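Local coordinates for protein post-proline cleaving enzyme (Rickettsia typhi, PDB 4HVT) that probably cleaves short peptides on the carboxyl side of proline, as a serine-type endopeptidase of the prolyl oligopeptidase family, at residues A[399-404]-A[408-413]; A[77-82]-A[132-137]; A[48-53]-A[698-703]; A[57-62]-A[694-699]. All coordinates share one frame; numbering follows the deposited sequence.

Contact 1 of 4, residues A[399-404]-A[408-413]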
loop_
_atom_site.group_PDB
_atom_site.type_symbol
_atom_site.label_atom_id
_atom_site.label_comp_id
_atom_site.label_asym_id
_atom_site.label_seq_id
_atom_site.Cartn_x
_atom_site.Cartn_y
_atom_site.Cartn_z
ATOM N N PHE A 399 8.543 -4.894 -12.301
ATOM C CA PHE A 399 7.435 -5.215 -13.195
ATOM C C PHE A 399 6.087 -4.928 -12.579
ATOM O O PHE A 399 5.832 -5.245 -11.422
ATOM C CB PHE A 399 7.519 -6.686 -13.578
ATOM C CG PHE A 399 6.453 -7.164 -14.531
ATOM C CD1 PHE A 399 6.646 -7.104 -15.896
ATOM C CD2 PHE A 399 5.294 -7.767 -14.040
ATOM C CE1 PHE A 399 5.660 -7.589 -16.786
ATOM C CE2 PHE A 399 4.336 -8.275 -14.892
ATOM C CZ PHE A 399 4.501 -8.176 -16.273
ATOM N N GLY A 400 5.195 -4.352 -13.385
ATOM C CA GLY A 400 3.825 -4.188 -13.001
ATOM C C GLY A 400 2.927 -4.316 -14.190
ATOM O O GLY A 400 3.389 -4.230 -15.365
ATOM N N MET A 401 1.648 -4.549 -13.915
ATOM C CA MET A 401 0.704 -4.619 -15.041
ATOM C C MET A 401 -0.747 -4.465 -14.585
ATOM O O MET A 401 -1.042 -4.660 -13.430
ATOM C CB MET A 401 0.876 -5.906 -15.848
ATOM C CG MET A 401 0.387 -7.182 -15.153
ATOM S SD MET A 401 0.742 -8.664 -16.132
ATOM C CE MET A 401 -0.431 -8.680 -17.386
ATOM N N SER A 402 -1.591 -4.116 -15.561
ATOM C CA SER A 402 -3.056 -4.103 -15.380
ATOM C C SER A 402 -3.636 -4.991 -16.475
ATOM O O SER A 402 -3.198 -4.946 -17.618
ATOM C CB SER A 402 -3.634 -2.693 -15.496
ATOM O OG SER A 402 -3.385 -2.039 -16.718
ATOM N N SER A 403 -4.603 -5.833 -16.109
ATOM C CA SER A 403 -5.220 -6.731 -17.101
ATOM C C SER A 403 -6.482 -7.314 -16.518
ATOM O O SER A 403 -6.695 -7.253 -15.292
ATOM C CB SER A 403 -4.295 -7.867 -17.529
ATOM O OG SER A 403 -4.131 -8.829 -16.475
ATOM N N TYR A 404 -7.274 -7.858 -17.418
ATOM C CA TYR A 404 -8.527 -8.583 -17.061
ATOM C C TYR A 404 -8.686 -9.778 -17.961
ATOM O O TYR A 404 -8.329 -9.765 -19.144
ATOM C CB TYR A 404 -9.760 -7.727 -17.307
ATOM C CG TYR A 404 -9.849 -6.404 -16.626
ATOM C CD1 TYR A 404 -10.361 -6.283 -15.374
ATOM C CD2 TYR A 404 -9.501 -5.262 -17.314
ATOM C CE1 TYR A 404 -10.496 -5.042 -14.763
ATOM C CE2 TYR A 404 -9.613 -4.022 -16.724
ATOM C CZ TYR A 404 -10.111 -3.915 -15.468
ATOM O OH TYR A 404 -10.233 -2.674 -14.871
ATOM N N GLU A 408 -8.083 -9.389 -24.187
ATOM C CA GLU A 408 -6.864 -9.959 -24.771
ATOM C C GLU A 408 -5.600 -9.100 -24.529
ATOM O O GLU A 408 -4.554 -9.657 -24.370
ATOM C CB GLU A 408 -7.028 -10.130 -26.291
ATOM C CG GLU A 408 -8.039 -11.241 -26.562
ATOM C CD GLU A 408 -8.430 -11.404 -28.000
ATOM O OE1 GLU A 408 -8.411 -10.401 -28.745
ATOM O OE2 GLU A 408 -8.781 -12.554 -28.368
ATOM N N GLU A 409 -5.749 -7.780 -24.534
ATOM C CA GLU A 409 -4.644 -6.844 -24.378
ATOM C C GLU A 409 -4.522 -6.345 -22.941
ATOM O O GLU A 409 -5.467 -6.333 -22.170
ATOM C CB GLU A 409 -4.794 -5.655 -25.320
ATOM C CG GLU A 409 -4.734 -6.076 -26.779
ATOM C CD GLU A 409 -4.765 -4.886 -27.767
ATOM O OE1 GLU A 409 -5.307 -3.797 -27.471
ATOM O OE2 GLU A 409 -4.260 -5.071 -28.882
ATOM N N ALA A 410 -3.331 -5.889 -22.602
ATOM C CA ALA A 410 -2.987 -5.495 -21.234
ATOM C C ALA A 410 -1.884 -4.423 -21.312
ATOM O O ALA A 410 -1.211 -4.321 -22.333
ATOM C CB ALA A 410 -2.480 -6.696 -20.440
ATOM N N LEU A 411 -1.732 -3.661 -20.254
ATOM C CA LEU A 411 -0.647 -2.678 -20.129
ATOM C C LEU A 411 0.346 -3.103 -19.088
ATOM O O LEU A 411 -0.029 -3.407 -17.932
ATOM C CB LEU A 411 -1.152 -1.282 -19.842
ATOM C CG LEU A 411 -2.012 -0.680 -20.972
ATOM C CD1 LEU A 411 -2.728 0.562 -20.506
ATOM C CD2 LEU A 411 -1.167 -0.392 -22.221
ATOM N N ILE A 412 1.608 -3.120 -19.488
ATOM C CA ILE A 412 2.717 -3.613 -18.660
ATOM C C ILE A 412 3.606 -2.408 -18.368
ATOM O O ILE A 412 3.833 -1.607 -19.277
ATOM C CB ILE A 412 3.513 -4.722 -19.414
ATOM C CG1 ILE A 412 2.875 -6.150 -19.241
ATOM C CG2 ILE A 412 4.922 -4.847 -18.893
ATOM C CD1 ILE A 412 1.483 -6.211 -19.646
ATOM N N THR A 413 4.118 -2.302 -17.141
ATOM C CA THR A 413 5.217 -1.374 -16.894
ATOM C C THR A 413 6.494 -2.135 -16.563
ATOM O O THR A 413 6.441 -3.158 -15.844
ATOM C CB THR A 413 4.897 -0.346 -15.808
ATOM O OG1 THR A 413 4.571 -0.999 -14.560
ATOM C CG2 THR A 413 3.754 0.483 -16.256
HETATM O O HOH W 1 -4.753 -2.827 -19.245
HETATM O O HOH W 2 -6.127 -8.144 -20.168
#

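Contact 2 of 4, residues A[77-82]-A[132-137]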
loop_
_atom_site.group_PDB
_atom_site.type_symbol
_atom_site.label_atom_id
_atom_site.label_comp_id
_atom_site.label_asym_id
_atom_site.label_seq_id
_atom_site.Cartn_x
_atom_site.Cartn_y
_atom_site.Cartn_z
ATOM N N VAL A 77 -5.386 1.502 -17.567
ATOM C CA VAL A 77 -5.933 0.146 -17.715
ATOM C C VAL A 77 -6.857 0.154 -18.956
ATOM O O VAL A 77 -7.636 1.101 -19.179
ATOM C CB VAL A 77 -6.678 -0.308 -16.438
ATOM C CG1 VAL A 77 -7.854 0.537 -16.163
ATOM C CG2 VAL A 77 -7.144 -1.722 -16.576
ATOM N N ILE A 78 -6.768 -0.898 -19.778
ATOM C CA ILE A 78 -7.583 -1.066 -20.952
ATOM C C ILE A 78 -8.884 -1.817 -20.635
ATOM O O ILE A 78 -8.858 -2.930 -20.081
ATOM C CB ILE A 78 -6.852 -1.886 -22.014
ATOM C CG1 ILE A 78 -5.611 -1.065 -22.515
ATOM C CG2 ILE A 78 -7.796 -2.272 -23.159
ATOM C CD1 ILE A 78 -4.627 -1.792 -23.425
ATOM N N ARG A 79 -9.988 -1.196 -21.016
ATOM C CA ARG A 79 -11.293 -1.836 -21.103
ATOM C C ARG A 79 -12.030 -1.431 -22.374
ATOM O O ARG A 79 -12.186 -0.241 -22.680
ATOM C CB ARG A 79 -12.169 -1.499 -19.872
ATOM C CG ARG A 79 -11.709 -2.062 -18.540
ATOM C CD ARG A 79 -12.819 -2.000 -17.498
ATOM N NE ARG A 79 -13.198 -0.619 -17.233
ATOM C CZ ARG A 79 -12.464 0.214 -16.484
ATOM N NH1 ARG A 79 -11.321 -0.166 -15.942
ATOM N NH2 ARG A 79 -12.868 1.449 -16.292
ATOM N N LYS A 80 -12.442 -2.440 -23.140
ATOM C CA LYS A 80 -13.292 -2.300 -24.324
ATOM C C LYS A 80 -12.844 -1.166 -25.247
ATOM O O LYS A 80 -13.612 -0.289 -25.610
ATOM C CB LYS A 80 -14.764 -2.187 -23.936
ATOM C CG LYS A 80 -15.257 -3.406 -23.145
ATOM C CD LYS A 80 -16.744 -3.344 -22.878
ATOM C CE LYS A 80 -17.231 -4.535 -22.039
ATOM N NZ LYS A 80 -16.489 -4.673 -20.762
ATOM N N GLY A 81 -11.552 -1.197 -25.566
ATOM C CA GLY A 81 -10.963 -0.304 -26.595
ATOM C C GLY A 81 -10.512 1.054 -26.093
ATOM O O GLY A 81 -10.097 1.916 -26.885
ATOM N N TYR A 82 -10.641 1.280 -24.788
ATOM C CA TYR A 82 -10.232 2.544 -24.158
ATOM C C TYR A 82 -9.234 2.282 -23.057
ATOM O O TYR A 82 -9.301 1.264 -22.372
ATOM C CB TYR A 82 -11.457 3.250 -23.525
ATOM C CG TYR A 82 -12.382 3.878 -24.483
ATOM C CD1 TYR A 82 -13.357 3.131 -25.097
ATOM C CD2 TYR A 82 -12.306 5.229 -24.786
ATOM C CE1 TYR A 82 -14.223 3.690 -26.005
ATOM C CE2 TYR A 82 -13.188 5.808 -25.690
ATOM C CZ TYR A 82 -14.139 5.024 -26.291
ATOM O OH TYR A 82 -15.015 5.577 -27.205
ATOM N N ARG A 132 -11.586 6.649 -5.025
ATOM C CA ARG A 132 -11.036 5.454 -4.405
ATOM C C ARG A 132 -11.266 4.166 -5.246
ATOM O O ARG A 132 -11.114 3.078 -4.717
ATOM C CB ARG A 132 -11.581 5.242 -2.960
ATOM C CG ARG A 132 -11.492 6.434 -2.017
ATOM C CD ARG A 132 -10.058 6.856 -1.628
ATOM N NE ARG A 132 -9.348 5.799 -0.967
ATOM C CZ ARG A 132 -9.208 5.703 0.355
ATOM N NH1 ARG A 132 -9.761 6.590 1.146
ATOM N NH2 ARG A 132 -8.498 4.704 0.873
ATOM N N GLY A 133 -11.504 4.325 -6.545
ATOM C CA GLY A 133 -11.567 3.198 -7.498
ATOM C C GLY A 133 -12.979 2.953 -7.987
ATOM O O GLY A 133 -13.903 3.626 -7.559
ATOM N N VAL A 134 -13.109 2.005 -8.912
ATOM C CA VAL A 134 -14.393 1.762 -9.583
ATOM C C VAL A 134 -14.595 0.277 -9.731
ATOM O O VAL A 134 -13.632 -0.512 -9.715
ATOM C CB VAL A 134 -14.527 2.394 -11.005
ATOM C CG1 VAL A 134 -14.244 3.863 -11.027
ATOM C CG2 VAL A 134 -13.648 1.657 -12.030
ATOM N N SER A 135 -15.857 -0.129 -9.859
ATOM C CA SER A 135 -16.201 -1.500 -10.211
ATOM C C SER A 135 -17.272 -1.457 -11.305
ATOM O O SER A 135 -18.345 -0.838 -11.125
ATOM C CB SER A 135 -16.781 -2.248 -9.029
ATOM O OG SER A 135 -16.985 -3.573 -9.458
ATOM N N ASN A 136 -16.977 -2.122 -12.420
ATOM C CA ASN A 136 -17.836 -2.131 -13.581
ATOM C C ASN A 136 -18.794 -3.335 -13.581
ATOM O O ASN A 136 -18.440 -4.433 -13.155
ATOM C CB ASN A 136 -16.928 -2.158 -14.848
ATOM C CG ASN A 136 -17.664 -1.865 -16.126
ATOM O OD1 ASN A 136 -17.337 -2.457 -17.151
ATOM N ND2 ASN A 136 -18.627 -0.952 -16.115
ATOM N N CYS A 137 -20.029 -3.114 -14.016
ATOM C CA CYS A 137 -21.055 -4.154 -14.025
ATOM C C CYS A 137 -20.897 -5.026 -15.277
ATOM O O CYS A 137 -20.944 -4.515 -16.378
ATOM C CB CYS A 137 -22.439 -3.514 -14.046
ATOM S SG CYS A 137 -23.768 -4.727 -14.036
HETATM O O HOH W 3 -16.279 -2.447 -19.397
#

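Contact 3 of 4, residues A[48-53]-A[698-703]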
loop_
_atom_site.group_PDB
_atom_site.type_symbol
_atom_site.label_atom_id
_atom_site.label_comp_id
_atom_site.label_asym_id
_atom_site.label_seq_id
_atom_site.Cartn_x
_atom_site.Cartn_y
_atom_site.Cartn_z
ATOM N N LYS A 48 6.547 27.532 9.474
ATOM C CA LYS A 48 7.279 28.799 9.444
ATOM C C LYS A 48 8.805 28.568 9.548
ATOM O O LYS A 48 9.582 29.194 8.827
ATOM C CB LYS A 48 6.739 29.725 10.543
ATOM N N ALA A 49 9.237 27.654 10.414
ATOM C CA ALA A 49 10.660 27.320 10.515
ATOM C C ALA A 49 11.265 26.717 9.252
ATOM O O ALA A 49 12.390 27.032 8.877
ATOM C CB ALA A 49 10.896 26.391 11.693
ATOM N N LEU A 50 10.529 25.816 8.610
ATOM C CA LEU A 50 10.958 25.203 7.356
ATOM C C LEU A 50 11.003 26.250 6.222
ATOM O O LEU A 50 11.923 26.278 5.422
ATOM C CB LEU A 50 10.007 24.037 7.011
ATOM C CG LEU A 50 10.083 22.829 7.936
ATOM C CD1 LEU A 50 8.951 21.859 7.598
ATOM C CD2 LEU A 50 11.431 22.134 7.776
ATOM N N GLN A 51 10.002 27.113 6.189
ATOM C CA GLN A 51 9.897 28.139 5.179
ATOM C C GLN A 51 11.032 29.182 5.307
ATOM O O GLN A 51 11.332 29.899 4.336
ATOM C CB GLN A 51 8.520 28.803 5.273
ATOM C CG GLN A 51 7.435 28.007 4.572
ATOM C CD GLN A 51 6.059 28.377 5.028
ATOM O OE1 GLN A 51 5.825 29.501 5.505
ATOM N NE2 GLN A 51 5.116 27.433 4.886
ATOM N N ALA A 52 11.676 29.245 6.471
ATOM C CA ALA A 52 12.811 30.197 6.677
ATOM C C ALA A 52 14.201 29.612 6.346
ATOM O O ALA A 52 15.204 30.311 6.395
ATOM C CB ALA A 52 12.792 30.690 8.104
ATOM N N MET A 53 14.275 28.319 6.095
ATOM C CA MET A 53 15.530 27.659 5.741
ATOM C C MET A 53 15.890 28.064 4.333
ATOM O O MET A 53 15.022 28.205 3.490
ATOM C CB MET A 53 15.361 26.133 5.837
ATOM C CG MET A 53 15.161 25.695 7.285
ATOM S SD MET A 53 14.826 23.927 7.451
ATOM C CE MET A 53 14.663 23.720 9.229
ATOM N N LEU A 698 9.054 17.968 3.939
ATOM C CA LEU A 698 9.922 16.845 4.249
ATOM C C LEU A 698 11.327 16.983 3.650
ATOM O O LEU A 698 12.332 16.727 4.334
ATOM C CB LEU A 698 9.249 15.530 3.801
ATOM C CG LEU A 698 9.989 14.282 4.293
ATOM C CD1 LEU A 698 9.081 13.203 4.805
ATOM C CD2 LEU A 698 10.871 13.817 3.154
ATOM N N TYR A 699 11.370 17.346 2.377
ATOM C CA TYR A 699 12.662 17.474 1.662
ATOM C C TYR A 699 13.425 18.735 2.078
ATOM O O TYR A 699 14.637 18.698 2.097
ATOM C CB TYR A 699 12.535 17.281 0.141
ATOM C CG TYR A 699 12.486 15.828 -0.187
ATOM C CD1 TYR A 699 13.641 15.050 -0.167
ATOM C CD2 TYR A 699 11.306 15.227 -0.512
ATOM C CE1 TYR A 699 13.591 13.704 -0.439
ATOM C CE2 TYR A 699 11.247 13.885 -0.777
ATOM C CZ TYR A 699 12.380 13.129 -0.743
ATOM O OH TYR A 699 12.312 11.782 -1.016
ATOM N N THR A 700 12.725 19.776 2.520
ATOM C CA THR A 700 13.397 20.946 3.052
ATOM C C THR A 700 14.068 20.522 4.354
ATOM O O THR A 700 15.245 20.830 4.558
ATOM C CB THR A 700 12.436 22.136 3.221
ATOM O OG1 THR A 700 11.875 22.481 1.942
ATOM C CG2 THR A 700 13.183 23.346 3.814
ATOM N N PHE A 701 13.342 19.764 5.184
ATOM C CA PHE A 701 13.869 19.289 6.470
ATOM C C PHE A 701 15.198 18.515 6.251
ATOM O O PHE A 701 16.185 18.738 6.939
ATOM C CB PHE A 701 12.800 18.445 7.225
ATOM C CG PHE A 701 13.355 17.611 8.333
ATOM C CD1 PHE A 701 13.678 18.180 9.573
ATOM C CD2 PHE A 701 13.570 16.274 8.158
ATOM C CE1 PHE A 701 14.171 17.380 10.587
ATOM C CE2 PHE A 701 14.097 15.489 9.157
ATOM C CZ PHE A 701 14.409 16.050 10.366
ATOM N N PHE A 702 15.214 17.584 5.315
ATOM C CA PHE A 702 16.380 16.729 5.135
ATOM C C PHE A 702 17.487 17.476 4.485
ATOM O O PHE A 702 18.650 17.270 4.817
ATOM C CB PHE A 702 16.013 15.473 4.330
ATOM C CG PHE A 702 15.445 14.367 5.186
ATOM C CD1 PHE A 702 16.220 13.811 6.180
ATOM C CD2 PHE A 702 14.180 13.802 4.896
ATOM C CE1 PHE A 702 15.752 12.769 6.967
ATOM C CE2 PHE A 702 13.718 12.765 5.663
ATOM C CZ PHE A 702 14.503 12.256 6.711
ATOM N N ALA A 703 17.141 18.331 3.528
ATOM C CA ALA A 703 18.170 19.072 2.795
ATOM C C ALA A 703 18.888 19.985 3.776
ATOM O O ALA A 703 20.140 20.106 3.751
ATOM C CB ALA A 703 17.555 19.879 1.697
#

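Contact 4 of 4, residues A[57-62]-A[694-699]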
loop_
_atom_site.group_PDB
_atom_site.type_symbol
_atom_site.label_atom_id
_atom_site.label_comp_id
_atom_site.label_asym_id
_atom_site.label_seq_id
_atom_site.Cartn_x
_atom_site.Cartn_y
_atom_site.Cartn_z
ATOM N N LYS A 57 12.968 27.559 -0.772
ATOM C CA LYS A 57 12.551 28.097 -2.062
ATOM C C LYS A 57 12.891 27.142 -3.171
ATOM O O LYS A 57 12.081 26.915 -4.060
ATOM C CB LYS A 57 13.231 29.453 -2.356
ATOM N N GLN A 58 14.111 26.591 -3.149
ATOM C CA GLN A 58 14.592 25.714 -4.227
ATOM C C GLN A 58 13.866 24.345 -4.235
ATOM O O GLN A 58 13.376 23.872 -5.271
ATOM C CB GLN A 58 16.096 25.494 -4.074
ATOM C CG GLN A 58 16.768 24.761 -5.226
ATOM C CD GLN A 58 16.475 25.327 -6.615
ATOM O OE1 GLN A 58 16.336 26.543 -6.818
ATOM N NE2 GLN A 58 16.432 24.441 -7.597
ATOM N N ILE A 59 13.834 23.720 -3.067
ATOM C CA ILE A 59 13.017 22.489 -2.832
ATOM C C ILE A 59 11.560 22.702 -3.290
ATOM O O ILE A 59 11.051 21.928 -4.064
ATOM C CB ILE A 59 13.043 22.056 -1.350
ATOM C CG1 ILE A 59 14.450 21.649 -0.859
ATOM C CG2 ILE A 59 12.078 20.903 -1.097
ATOM C CD1 ILE A 59 15.011 20.377 -1.468
ATOM N N LYS A 60 10.887 23.761 -2.847
ATOM C CA LYS A 60 9.531 24.033 -3.358
ATOM C C LYS A 60 9.475 24.076 -4.900
ATOM O O LYS A 60 8.623 23.466 -5.541
ATOM C CB LYS A 60 8.993 25.325 -2.778
ATOM C CG LYS A 60 7.739 25.886 -3.415
ATOM C CD LYS A 60 7.315 27.125 -2.621
ATOM C CE LYS A 60 5.820 27.352 -2.656
ATOM N NZ LYS A 60 5.522 28.337 -3.709
ATOM N N LYS A 61 10.384 24.816 -5.517
ATOM C CA LYS A 61 10.387 24.853 -6.975
ATOM C C LYS A 61 10.487 23.462 -7.613
ATOM O O LYS A 61 9.722 23.129 -8.545
ATOM C CB LYS A 61 11.525 25.769 -7.496
ATOM C CG LYS A 61 11.626 25.852 -9.006
ATOM C CD LYS A 61 12.956 26.476 -9.433
ATOM C CE LYS A 61 12.866 27.217 -10.753
ATOM N NZ LYS A 61 13.975 28.197 -10.934
ATOM N N GLU A 62 11.416 22.662 -7.099
ATOM C CA GLU A 62 11.702 21.367 -7.681
ATOM C C GLU A 62 10.517 20.437 -7.522
ATOM O O GLU A 62 10.173 19.737 -8.452
ATOM C CB GLU A 62 12.938 20.745 -7.057
ATOM C CG GLU A 62 14.174 21.572 -7.271
ATOM C CD GLU A 62 15.240 20.830 -8.009
ATOM O OE1 GLU A 62 14.919 20.304 -9.116
ATOM O OE2 GLU A 62 16.379 20.794 -7.493
ATOM N N TYR A 694 3.413 18.583 1.701
ATOM C CA TYR A 694 4.034 17.610 2.589
ATOM C C TYR A 694 5.480 17.273 2.166
ATOM O O TYR A 694 6.416 17.328 2.974
ATOM C CB TYR A 694 3.163 16.355 2.587
ATOM C CG TYR A 694 3.624 15.274 3.485
ATOM C CD1 TYR A 694 4.569 14.355 3.084
ATOM C CD2 TYR A 694 3.117 15.176 4.798
ATOM C CE1 TYR A 694 4.994 13.354 3.932
ATOM C CE2 TYR A 694 3.484 14.136 5.622
ATOM C CZ TYR A 694 4.448 13.271 5.233
ATOM O OH TYR A 694 4.847 12.256 6.015
ATOM N N PHE A 695 5.676 16.985 0.885
ATOM C CA PHE A 695 7.016 16.658 0.392
ATOM C C PHE A 695 7.990 17.839 0.298
ATOM O O PHE A 695 9.181 17.665 0.473
ATOM C CB PHE A 695 6.947 15.879 -0.911
ATOM C CG PHE A 695 6.495 14.469 -0.686
ATOM C CD1 PHE A 695 7.274 13.610 0.119
ATOM C CD2 PHE A 695 5.253 14.069 -1.083
ATOM C CE1 PHE A 695 6.881 12.318 0.384
ATOM C CE2 PHE A 695 4.851 12.764 -0.852
ATOM C CZ PHE A 695 5.650 11.900 -0.095
ATOM N N ILE A 696 7.473 19.028 0.090
ATOM C CA ILE A 696 8.308 20.222 0.222
ATOM C C ILE A 696 8.817 20.371 1.653
ATOM O O ILE A 696 9.982 20.703 1.879
ATOM C CB ILE A 696 7.548 21.506 -0.210
ATOM C CG1 ILE A 696 7.236 21.496 -1.715
ATOM C CG2 ILE A 696 8.304 22.760 0.177
ATOM C CD1 ILE A 696 6.015 22.352 -2.015
ATOM N N ASN A 697 7.928 20.176 2.618
ATOM C CA ASN A 697 8.318 20.266 4.028
ATOM C C ASN A 697 9.331 19.189 4.389
ATOM O O ASN A 697 10.392 19.484 5.005
ATOM C CB ASN A 697 7.106 20.161 4.891
ATOM C CG ASN A 697 6.280 21.432 4.892
ATOM O OD1 ASN A 697 6.814 22.536 4.664
ATOM N ND2 ASN A 697 4.964 21.298 5.189
ATOM N N LEU A 698 9.054 17.968 3.939
ATOM C CA LEU A 698 9.922 16.845 4.249
ATOM C C LEU A 698 11.327 16.983 3.650
ATOM O O LEU A 698 12.332 16.727 4.334
ATOM C CB LEU A 698 9.249 15.530 3.801
ATOM C CG LEU A 698 9.989 14.282 4.293
ATOM C CD1 LEU A 698 9.081 13.203 4.805
ATOM C CD2 LEU A 698 10.871 13.817 3.154
ATOM N N TYR A 699 11.370 17.346 2.377
ATOM C CA TYR A 699 12.662 17.474 1.662
ATOM C C TYR A 699 13.425 18.735 2.078
ATOM O O TYR A 699 14.637 18.698 2.097
ATOM C CB TYR A 699 12.535 17.281 0.141
ATOM C CG TYR A 699 12.486 15.828 -0.187
ATOM C CD1 TYR A 699 13.641 15.050 -0.167
ATOM C CD2 TYR A 699 11.306 15.227 -0.512
ATOM C CE1 TYR A 699 13.591 13.704 -0.439
ATOM C CE2 TYR A 699 11.247 13.885 -0.777
ATOM C CZ TYR A 699 12.380 13.129 -0.743
ATOM O OH TYR A 699 12.312 11.782 -1.016
#

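Contact 1 of 4, residues A[399-404]-A[408-413]
Met401 lies beside Ile412 at a non-hydrogen-bonded pair of two antiparallel strands, where the CA atoms draw to 4.3 Å. Its CB sits 3.4 Å from Leu411 O and also touches Ile412 CD1. With CG wedged between the backbone N and the carbonyl carbon (chi1 72°), the chain runs on extended through CG to SD. It then bends (chi3 -77°), carrying the CE methyl to 3.9 Å from Ile412 CD1 and 4.2 Å from Ala410 CB. Methionine suits this place because its flexible end can follow a branched neighbour. On the same face the Phe399 ring crosses Ile412 obliquely, Phe399 CE1 being 3.5 Å from Ile412 CG2.

The backbones are joined on both sides of this pair. Gly400 and Thr413 exchange two bonds, Gly400 N to Thr413 O (3.0 Å) and Thr413 N to Gly400 O (2.7 Å). Ser402 and Leu411 exchange two more, the longer being Leu411 N to Ser402 O (3.3 Å). The small Ser402 side chain turns its OG to Gly76 O, beside the first blade, whereas Met401 packs on Phe363 in strand 362-368, of the blade that precedes this hairpin in the chain. Such a hairpin, opening a four-stranded antiparallel sheet between two neighbouring sheets, is characteristic of a beta-propeller blade.

Contact 2 of 4, residues A[77-82]-A[132-137]
Lys80 and Asn136 meet through water 3, and Arg79 touches Val134 directly. The water accepts from Lys80 NZ at 2.6 Å and donates to Asn136 OD1 at 2.5 Å, both short, joining two groups whose own atoms NZ and OD1 stand 4.3 Å apart. A lysine extended as far as CE and then turned at its end (chi4 55°) can span such a gap, while the amide of asparagine offers an acceptor to the water and a donor to its own surroundings. Beside this bridge, Arg79 NH2 comes obliquely to within 4.3 Å of Val134 CG2, a loose contact of a methyl with the guanidinium.

The two segments belong to successive antiparallel blades of the beta-propeller, 77-79 being an end strand of the first, and they meet through side chains and a bridging water, with no backbone pairing between them.

In the next shell, Arg79 NH1 bonds to Tyr404 OH of the last blade, and the guanidinium makes a cation-pi interaction with Tyr84. Asn136 ND2 is held by Pro141 O, which leaves OD1 to the water. Lys80 is set by a type I' turn from Arg79 to Tyr82, closed by Tyr82 N to Arg79 O (3.0 Å). Lys80 and Gly81 both take positive phi there, an easy conformation for the glycine, and Glu407 OE2 accepts from Lys80 N.

Contact 3 of 4, residues A[48-53]-A[698-703]
Thr700 and Leu50 bury the largest areas here, and they meet through a methyl and a backbone oxygen: Thr700 CG2 lies 3.6 Å from Leu50 O. A chi1 of -60° sets OG1 beside the backbone N and so puts CG2 anti to that nitrogen; the same rotation turns OG1 back against its own helix, where it is hydrogen-bonded to Ile696 O. Threonine suits the place for that reason, since its hydroxyl is satisfied within the helix while its carbon branch is offered to the neighbour. Leu50 O in turn accepts a backbone bond from Met53 N (3.2 Å), so the carbonyl under the methyl is not left without a partner.

Leu50 reaches past the threonine with its CD2 branch, which rests 4.0 Å from both Phe701 CA and Phe701 CB. It is the root of the phenylalanine that is touched, because the end of the side chain leads away from segment 48-53.

Met53, just beyond the helix, completes the grip. Its side chain is fully extended beyond CG (chi3 179°) and lies aslant to Thr700, with SD 4.0 Å from Thr700 CG2; the unbranched thioether lies easily across a single methyl. The packing is thus entirely apolar between side chains. It sets helix 34-51, near the start of the chain, against the last helix, 688-706, an arrangement in keeping with prolyl oligopeptidases, whose alpha/beta-hydrolase domain is built from both ends of the chain.

Contact 4 of 4, residues A[57-62]-A[694-699]
Ile59 and Ile696 supply the apolar packing between two helices, together with the CB of Tyr699. With CG1 of Ile59 beside the backbone N (chi1 -64°), CG2 falls anti to it and does most of the touching: it lies 3.9 Å from Tyr699 CB and 4.4 Å from Ile696 CG2. The Tyr699 side chain crosses Ile59 at about a right angle and leads away, touching Ile499 and Trp504 of helix 498-505. Beta-branched isoleucine suits the interface, since one branch can touch the facing helix while the other spreads along it.

A second kind of contact sets carbon against main chain. Ile59 CG2 is 3.6 Å from Ile696 O, and Ile696 CG1 is 3.8 Å from Lys60 CA, the close spot of the crossing. Here the segments' axes pass 9.0 Å apart at 140°, broadly antiparallel, as helix 56-67 from near the start of the chain lies on the C-terminal helix of the alpha/beta-hydrolase fold.

The third kind uses the aliphatic part of a charged residue. Lys60 lies aslant over Ile696, its CB 4.0 Å from Ile696 CG2, while the ammonium end leads away from segment 694-699, and Glu64 offers it a weak, long ion pair. Lysine fits such a margin by combining an apolar stem with a polar end.

Contacts 3 and 4 are buried and share helix 688-706, which receives the consecutive helices 34-51 and 56-67 side by side; their centres are 8 Å apart, and Ile59 packs on Thr700 between them. Both are packed by apolar side chains and by methyls against backbone carbonyl oxygens, contact 3 adding a thioether and contact 4 a lysine stem. Contacts 1 and 2, partly buried, belong to the propeller, about 33 to 41 Å from the helical pair between centres. Contact 1 is a backbone-bonded hairpin within one blade, whereas contact 2 spans two blades by a water and a loose methyl. Tyr404 CE2, 3.4 Å from Val77 CG2, packs these two together where the last blade meets the first.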